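Local coordinates for protein phenolpthiocerol synthesis type-I polyketide synthase ppsA (Mycobacterium bovis, PDB 7AKC) that probably loads malonyl-type extender units through this acyltransferase domain of a polyketide synthase that builds the phthiocerol and phenolphthiocerol lipid core, at residues P168-G173 / E188-L193. Numbering follows the deposited sequence.
With NA (sodium ion), chain B.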
loop_
_atom_site.group_PDB
_atom_site.type_symbol
_atom_site.label_atom_id
_atom_site.label_comp_id
_atom_site.label_asym_id
_atom_site.label_seq_id
_atom_site.Cartn_x
_atom_site.Cartn_y
_atom_site.Cartn_z
ATOM N N PRO A 168 -21.522 -7.453 4.009
ATOM C CA PRO A 168 -20.805 -8.344 3.052
ATOM C C PRO A 168 -19.910 -7.642 2.057
ATOM O O PRO A 168 -18.928 -8.234 1.600
ATOM C CB PRO A 168 -21.939 -9.085 2.304
ATOM C CG PRO A 168 -23.223 -8.382 2.726
ATOM C CD PRO A 168 -22.975 -7.728 4.035
ATOM N N GLN A 169 -20.263 -6.384 1.711
ATOM C CA GLN A 169 -19.468 -5.656 0.714
ATOM C C GLN A 169 -18.357 -4.779 1.289
ATOM O O GLN A 169 -17.605 -4.176 0.518
ATOM C CB GLN A 169 -20.373 -4.810 -0.178
ATOM C CG GLN A 169 -21.234 -5.588 -1.127
ATOM C CD GLN A 169 -22.047 -4.585 -1.931
ATOM O OE1 GLN A 169 -23.111 -4.104 -1.470
ATOM N NE2 GLN A 169 -21.570 -4.241 -3.140
ATOM N N VAL A 170 -18.217 -4.729 2.628
ATOM C CA VAL A 170 -17.159 -3.944 3.261
ATOM C C VAL A 170 -16.162 -4.893 3.883
ATOM O O VAL A 170 -16.549 -5.742 4.678
ATOM C CB VAL A 170 -17.685 -2.964 4.333
ATOM C CG1 VAL A 170 -16.507 -2.240 4.975
ATOM C CG2 VAL A 170 -18.666 -1.955 3.688
ATOM N N THR A 171 -14.867 -4.697 3.577
ATOM C CA THR A 171 -13.836 -5.535 4.163
ATOM C C THR A 171 -12.737 -4.701 4.772
ATOM O O THR A 171 -12.616 -3.488 4.505
ATOM C CB THR A 171 -13.326 -6.552 3.089
ATOM O OG1 THR A 171 -12.886 -5.826 1.940
ATOM C CG2 THR A 171 -14.417 -7.568 2.704
ATOM N N LEU A 172 -11.900 -5.342 5.582
ATOM C CA LEU A 172 -10.736 -4.710 6.161
ATOM C C LEU A 172 -9.772 -4.560 4.972
ATOM O O LEU A 172 -9.456 -5.540 4.290
ATOM C CB LEU A 172 -10.160 -5.627 7.243
ATOM C CG LEU A 172 -9.068 -5.014 8.093
ATOM C CD1 LEU A 172 -8.957 -5.721 9.477
ATOM C CD2 LEU A 172 -7.726 -5.102 7.413
ATOM N N GLY A 173 -9.447 -3.326 4.660
ATOM C CA GLY A 173 -8.614 -2.994 3.512
ATOM C C GLY A 173 -7.134 -2.864 3.843
ATOM O O GLY A 173 -6.297 -3.275 3.029
ATOM N N GLU A 188 -21.323 4.688 0.184
ATOM C CA GLU A 188 -22.451 4.910 1.073
ATOM C C GLU A 188 -22.422 4.008 2.301
ATOM O O GLU A 188 -22.835 4.448 3.399
ATOM C CB GLU A 188 -23.790 4.800 0.326
ATOM C CG GLU A 188 -24.112 3.420 -0.229
ATOM C CD GLU A 188 -23.476 3.055 -1.562
ATOM O OE1 GLU A 188 -22.614 3.821 -2.058
ATOM O OE2 GLU A 188 -23.816 1.969 -2.086
ATOM N N GLN A 189 -21.846 2.775 2.142
ATOM C CA GLN A 189 -21.684 1.868 3.284
ATOM C C GLN A 189 -20.556 2.345 4.201
ATOM O O GLN A 189 -20.676 2.264 5.414
ATOM C CB GLN A 189 -21.517 0.437 2.808
ATOM C CG GLN A 189 -22.725 -0.020 1.981
ATOM C CD GLN A 189 -22.592 -1.444 1.515
ATOM O OE1 GLN A 189 -21.820 -2.235 2.076
ATOM N NE2 GLN A 189 -23.364 -1.813 0.500
ATOM N N ILE A 190 -19.472 2.862 3.614
ATOM C CA ILE A 190 -18.361 3.459 4.362
ATOM C C ILE A 190 -18.867 4.642 5.198
ATOM O O ILE A 190 -18.585 4.711 6.392
ATOM C CB ILE A 190 -17.233 3.874 3.405
ATOM C CG1 ILE A 190 -16.557 2.613 2.767
ATOM C CG2 ILE A 190 -16.209 4.796 4.119
ATOM C CD1 ILE A 190 -15.965 1.543 3.747
ATOM N N ASP A 191 -19.764 5.476 4.621
ATOM C CA ASP A 191 -20.333 6.586 5.336
ATOM C C ASP A 191 -21.160 6.084 6.531
ATOM O O ASP A 191 -21.062 6.655 7.616
ATOM C CB ASP A 191 -21.167 7.442 4.385
ATOM C CG ASP A 191 -20.299 8.351 3.519
ATOM O OD1 ASP A 191 -19.066 8.478 3.814
ATOM O OD2 ASP A 191 -20.818 8.893 2.517
ATOM N N GLU A 192 -21.956 5.017 6.328
ATOM C CA GLU A 192 -22.800 4.507 7.425
ATOM C C GLU A 192 -21.907 3.990 8.558
ATOM O O GLU A 192 -22.212 4.174 9.742
ATOM C CB GLU A 192 -23.776 3.409 6.960
ATOM C CG GLU A 192 -24.578 2.885 8.150
ATOM C CD GLU A 192 -25.685 1.871 7.969
ATOM O OE1 GLU A 192 -25.970 1.493 6.813
ATOM O OE2 GLU A 192 -26.299 1.488 8.997
ATOM N N LEU A 193 -20.796 3.339 8.183
ATOM C CA LEU A 193 -19.884 2.767 9.190
ATOM C C LEU A 193 -19.142 3.866 9.963
ATOM O O LEU A 193 -18.916 3.722 11.162
ATOM C CB LEU A 193 -18.914 1.778 8.539
ATOM C CG LEU A 193 -19.637 0.500 8.181
ATOM C CD1 LEU A 193 -18.841 -0.285 7.131
ATOM C CD2 LEU A 193 -19.856 -0.305 9.466
HETATM NA NA NA B . -17.664 -7.344 5.775
HETATM O O HOH W 1 -17.301 -9.056 4.034
HETATM O O HOH W 2 -22.541 -4.752 2.628
HETATM O O HOH W 3 -15.778 -8.472 6.584
HETATM O O HOH W 4 -18.733 -9.436 6.070
#
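V170 turns its side chain onto one face of the helix 187-199, meeting Q189, I190 and L193 in the small ferredoxin-like subdomain of the acyltransferase domain. Its closest apolar contact is CG1 of V170 to CD1 of L193, 3.7 Å, where the ends of the two branched side chains meet head-on. With CG1 anti to the backbone N (chi1 178°), V170 also sets this methyl 4.0 Å from CD1 of I190, while CG2 lies against the aliphatic start of Q189, 3.8 Å from its CB. A short, beta-branched residue suits this place, since its two methyls straddle CD1 of L193, CG1 going on to I190 and CG2 to Q189.

Toward solvent the packing gives way to two crossed glutamines. NE2 of Q189 donates to OE1 of Q169 over 3.0 Å, arriving above the carbonyl plane rather than on a lone pair, with the amide planes 72° apart. Both chains run extended beyond CG, which lets their amides meet beside the valine. The other end of the Q189 amide is held too: one water donates to OE1 of Q189 and accepts from the backbone N of Q169, tying the helix to the loop, a pattern that favours this flip of the Q189 amide.

Further out, I183 of the neighbouring strand 180-184 touches V170, I190 and L193 and extends the apolar layer. On its backbone side V170 serves a sodium ion, which the carbonyls of I164 and F167 and three waters also bind; O of V170 coordinates it at 2.2 Å.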